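Local structure of putative beta-glucosidase (Bifidobacterium adolescentis, 5WAB) at residues A[168-173]-A[517-522]. The protein is a family 3 glycoside hydrolase with beta-glucosidase activity, which probably releases terminal sugar units from the non-reducing ends of glycosides. Sequence-based numbering, arbitrary orientation.
Sequences SANISQ and HVDYGE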
ATOM      1  N   SER A 168     -19.160   5.718 -10.302  1.00 24.10           N
ATOM      2  CA  SER A 168     -19.462   4.339  -9.967  1.00 23.42           C
ATOM      3  C   SER A 168     -18.380   3.451 -10.564  1.00 24.26           C
ATOM      4  O   SER A 168     -18.253   3.358 -11.789  1.00 26.02           O
ATOM      5  CB  SER A 168     -20.839   3.945 -10.498  1.00 23.64           C
ATOM      6  OG  SER A 168     -21.045   2.545 -10.414  1.00 24.04           O
ATOM      7  N   ALA A 169     -17.611   2.796  -9.706  1.00 23.12           N
ATOM      8  CA  ALA A 169     -16.670   1.793 -10.178  1.00 22.47           C
ATOM      9  C   ALA A 169     -17.480   0.544 -10.485  1.00 20.97           C
ATOM     10  O   ALA A 169     -17.985  -0.113  -9.571  1.00 19.44           O
ATOM     11  CB  ALA A 169     -15.585   1.524  -9.139  1.00 22.30           C
ATOM     12  N   ASN A 170     -17.630   0.239 -11.771  1.00 20.04           N
ATOM     13  CA  ASN A 170     -18.383  -0.924 -12.227  1.00 17.70           C
ATOM     14  C   ASN A 170     -17.409  -2.083 -12.401  1.00 18.19           C
ATOM     15  O   ASN A 170     -16.600  -2.097 -13.339  1.00 18.58           O
ATOM     16  CB  ASN A 170     -19.137  -0.606 -13.516  1.00 17.82           C
ATOM     17  CG  ASN A 170     -20.175   0.486 -13.325  1.00 20.04           C
ATOM     18  OD1 ASN A 170     -20.744   0.625 -12.242  1.00 20.36           O
ATOM     19  ND2 ASN A 170     -20.422   1.272 -14.369  1.00 16.83           N
ATOM     20  N   ILE A 171     -17.491  -3.050 -11.494  1.00 17.99           N
ATOM     21  CA  ILE A 171     -16.485  -4.091 -11.334  1.00 17.90           C
ATOM     22  C   ILE A 171     -17.177  -5.443 -11.308  1.00 18.04           C
ATOM     23  O   ILE A 171     -18.239  -5.591 -10.693  1.00 19.38           O
ATOM     24  CB  ILE A 171     -15.686  -3.885 -10.029  1.00 18.28           C
ATOM     25  CG1 ILE A 171     -15.244  -2.428  -9.891  1.00 16.72           C
ATOM     26  CG2 ILE A 171     -14.490  -4.831  -9.973  1.00 17.97           C
ATOM     27  CD1 ILE A 171     -14.558  -2.134  -8.585  1.00 16.74           C
ATOM     28  N   SER A 172     -16.584  -6.427 -11.977  1.00 18.17           N
ATOM     29  CA  SER A 172     -17.103  -7.784 -11.891  1.00 17.88           C
ATOM     30  C   SER A 172     -16.842  -8.362 -10.503  1.00 19.06           C
ATOM     31  O   SER A 172     -15.970  -7.900  -9.760  1.00 18.03           O
ATOM     32  CB  SER A 172     -16.462  -8.684 -12.941  1.00 17.46           C
ATOM     33  OG  SER A 172     -15.128  -8.967 -12.579  1.00 18.83           O
ATOM     34  N   GLN A 173     -17.601  -9.408 -10.166  1.00 21.09           N
ATOM     35  CA  GLN A 173     -17.441 -10.048  -8.864  1.00 22.62           C
ATOM     36  C   GLN A 173     -16.060 -10.672  -8.706  1.00 23.17           C
ATOM     37  O   GLN A 173     -15.423 -10.507  -7.659  1.00 22.82           O
ATOM     38  CB  GLN A 173     -18.539 -11.085  -8.650  1.00 24.20           C
ATOM     39  CG  GLN A 173     -19.878 -10.432  -8.361  1.00 25.90           C
ATOM     40  CD  GLN A 173     -19.801  -9.493  -7.168  1.00 27.09           C
ATOM     41  OE1 GLN A 173     -20.057  -8.295  -7.288  1.00 28.66           O
ATOM     42  NE2 GLN A 173     -19.459 -10.040  -6.003  1.00 27.53           N
ATOM     43  N   HIS A 517     -19.281   7.074 -14.399  1.00 16.96           N
ATOM     44  CA  HIS A 517     -18.937   5.674 -14.199  1.00 18.17           C
ATOM     45  C   HIS A 517     -17.609   5.348 -14.860  1.00 18.90           C
ATOM     46  O   HIS A 517     -17.220   5.968 -15.850  1.00 19.68           O
ATOM     47  CB  HIS A 517     -20.025   4.742 -14.735  1.00 20.47           C
ATOM     48  CG  HIS A 517     -20.199   4.794 -16.220  1.00 23.44           C
ATOM     49  ND1 HIS A 517     -19.576   3.910 -17.075  1.00 24.30           N
ATOM     50  CD2 HIS A 517     -20.950   5.606 -17.002  1.00 24.60           C
ATOM     51  CE1 HIS A 517     -19.925   4.185 -18.319  1.00 25.07           C
ATOM     52  NE2 HIS A 517     -20.760   5.209 -18.302  1.00 24.47           N
ATOM     53  N   VAL A 518     -16.920   4.359 -14.294  1.00 16.99           N
ATOM     54  CA  VAL A 518     -15.683   3.825 -14.853  1.00 18.63           C
ATOM     55  C   VAL A 518     -15.752   2.299 -14.769  1.00 19.03           C
ATOM     56  O   VAL A 518     -15.934   1.737 -13.682  1.00 16.89           O
ATOM     57  CB  VAL A 518     -14.431   4.374 -14.137  1.00 19.75           C
ATOM     58  CG1 VAL A 518     -14.535   4.225 -12.618  1.00 19.24           C
ATOM     59  CG2 VAL A 518     -13.174   3.724 -14.674  1.00 20.39           C
ATOM     60  N   ASP A 519     -15.654   1.635 -15.920  1.00 20.29           N
ATOM     61  CA  ASP A 519     -15.835   0.192 -16.021  1.00 19.71           C
ATOM     62  C   ASP A 519     -14.481  -0.504 -15.933  1.00 20.76           C
ATOM     63  O   ASP A 519     -13.603  -0.272 -16.769  1.00 19.74           O
ATOM     64  CB  ASP A 519     -16.532  -0.165 -17.331  1.00 19.94           C
ATOM     65  CG  ASP A 519     -17.838   0.574 -17.511  1.00 23.82           C
ATOM     66  OD1 ASP A 519     -18.384   1.072 -16.501  1.00 24.97           O
ATOM     67  OD2 ASP A 519     -18.325   0.652 -18.659  1.00 25.21           O
ATOM     68  N   TYR A 520     -14.299  -1.343 -14.915  1.00 21.44           N
ATOM     69  CA  TYR A 520     -13.030  -2.054 -14.746  1.00 21.26           C
ATOM     70  C   TYR A 520     -12.964  -3.210 -15.748  1.00 22.48           C
ATOM     71  O   TYR A 520     -12.986  -4.394 -15.404  1.00 25.90           O
ATOM     72  CB  TYR A 520     -12.882  -2.542 -13.314  1.00 19.38           C
ATOM     73  CG  TYR A 520     -12.572  -1.460 -12.298  1.00 18.65           C
ATOM     74  CD1 TYR A 520     -12.834  -0.115 -12.558  1.00 18.37           C
ATOM     75  CD2 TYR A 520     -12.027  -1.792 -11.066  1.00 17.91           C
ATOM     76  CE1 TYR A 520     -12.546   0.863 -11.613  1.00 18.38           C
ATOM     77  CE2 TYR A 520     -11.740  -0.831 -10.125  1.00 17.92           C
ATOM     78  CZ  TYR A 520     -12.002   0.491 -10.396  1.00 17.75           C
ATOM     79  OH  TYR A 520     -11.707   1.425  -9.435  1.00 17.06           O
ATOM     80  N   GLY A 521     -12.848  -2.839 -17.025  1.00 22.60           N
ATOM     81  CA  GLY A 521     -12.937  -3.814 -18.097  1.00 23.23           C
ATOM     82  C   GLY A 521     -11.787  -4.794 -18.145  1.00 23.25           C
ATOM     83  O   GLY A 521     -11.915  -5.851 -18.773  1.00 23.41           O
ATOM     84  N   GLU A 522     -10.667  -4.468 -17.493  1.00 22.63           N
ATOM     85  CA  GLU A 522      -9.514  -5.359 -17.461  1.00 21.18           C
ATOM     86  C   GLU A 522      -9.716  -6.547 -16.529  1.00 19.91           C
ATOM     87  O   GLU A 522      -8.945  -7.511 -16.611  1.00 18.74           O
ATOM     88  CB  GLU A 522      -8.263  -4.575 -17.057  1.00 22.11           C
ATOM     89  CG  GLU A 522      -8.238  -4.136 -15.599  1.00 22.82           C
ATOM     90  CD  GLU A 522      -9.051  -2.884 -15.347  1.00 23.09           C
ATOM     91  OE1 GLU A 522      -9.499  -2.250 -16.329  1.00 23.47           O
ATOM     92  OE2 GLU A 522      -9.244  -2.534 -14.165  1.00 22.77           O
TER
HETATM   93  O   HOH W   1     -14.514  -5.938 -13.660  1.00 29.35           O
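One face of the Tyr520 ring is covered by Ile171, a branched apolar chain whose CG1 and CD1 both lie along it: CG1 makes a CH-pi contact 3.8 Å from the ring centroid, offset toward the rim, and CD1 continues to CE2. Ala169 CB comes obliquely to CZ and OH at the phenol end, a methyl that brings little bulk to the ring. These side chains flank a parallel beta pairing in which strand 517-519, from the C-terminal domain family region of this GH3 enzyme, forms the outermost strand of a small mixed sheet beside strand 168-170 of the N-terminal region. Three backbone bonds join them: Val518 N to Ser168 O, Asn170 N to Val518 O and Tyr520 N to Asn170 O. With CG anti to its own carbonyl carbon (chi1 -74°), Tyr520 sets its ring alongside Ile171. A tyrosine suits this place, giving Ile171 an aromatic face while its OH is hydrogen-bonded to Asn159; separately, Arg114 makes a cation-pi contact with the ring.

Ala169 and Val518 point to one face of the sheet; the opposite face, bearing Ser168, Asn170, His517 and Asp519, is polar. Asn170 suits its place because its amide both gives and accepts: ND2 donates to Asp519 OD1 (3.0 Å), nearly in the amide plane, and OD1 accepts from Ser168 OG (2.7 Å), which comes from above the carbonyl plane. A leucine in place of Asn170 would probably leave Asp519 without its link across the strands and Ser168 OG without this acceptor.

Beyond the strands one water accepts from Ser172 N and donates to Tyr520 O, bridging the diverging chains. Asp519 OD1 is gripped twice, since His517 ND1 also donates to it (3.1 Å), from the opposite face of the carboxylate plane to Asn170 ND2.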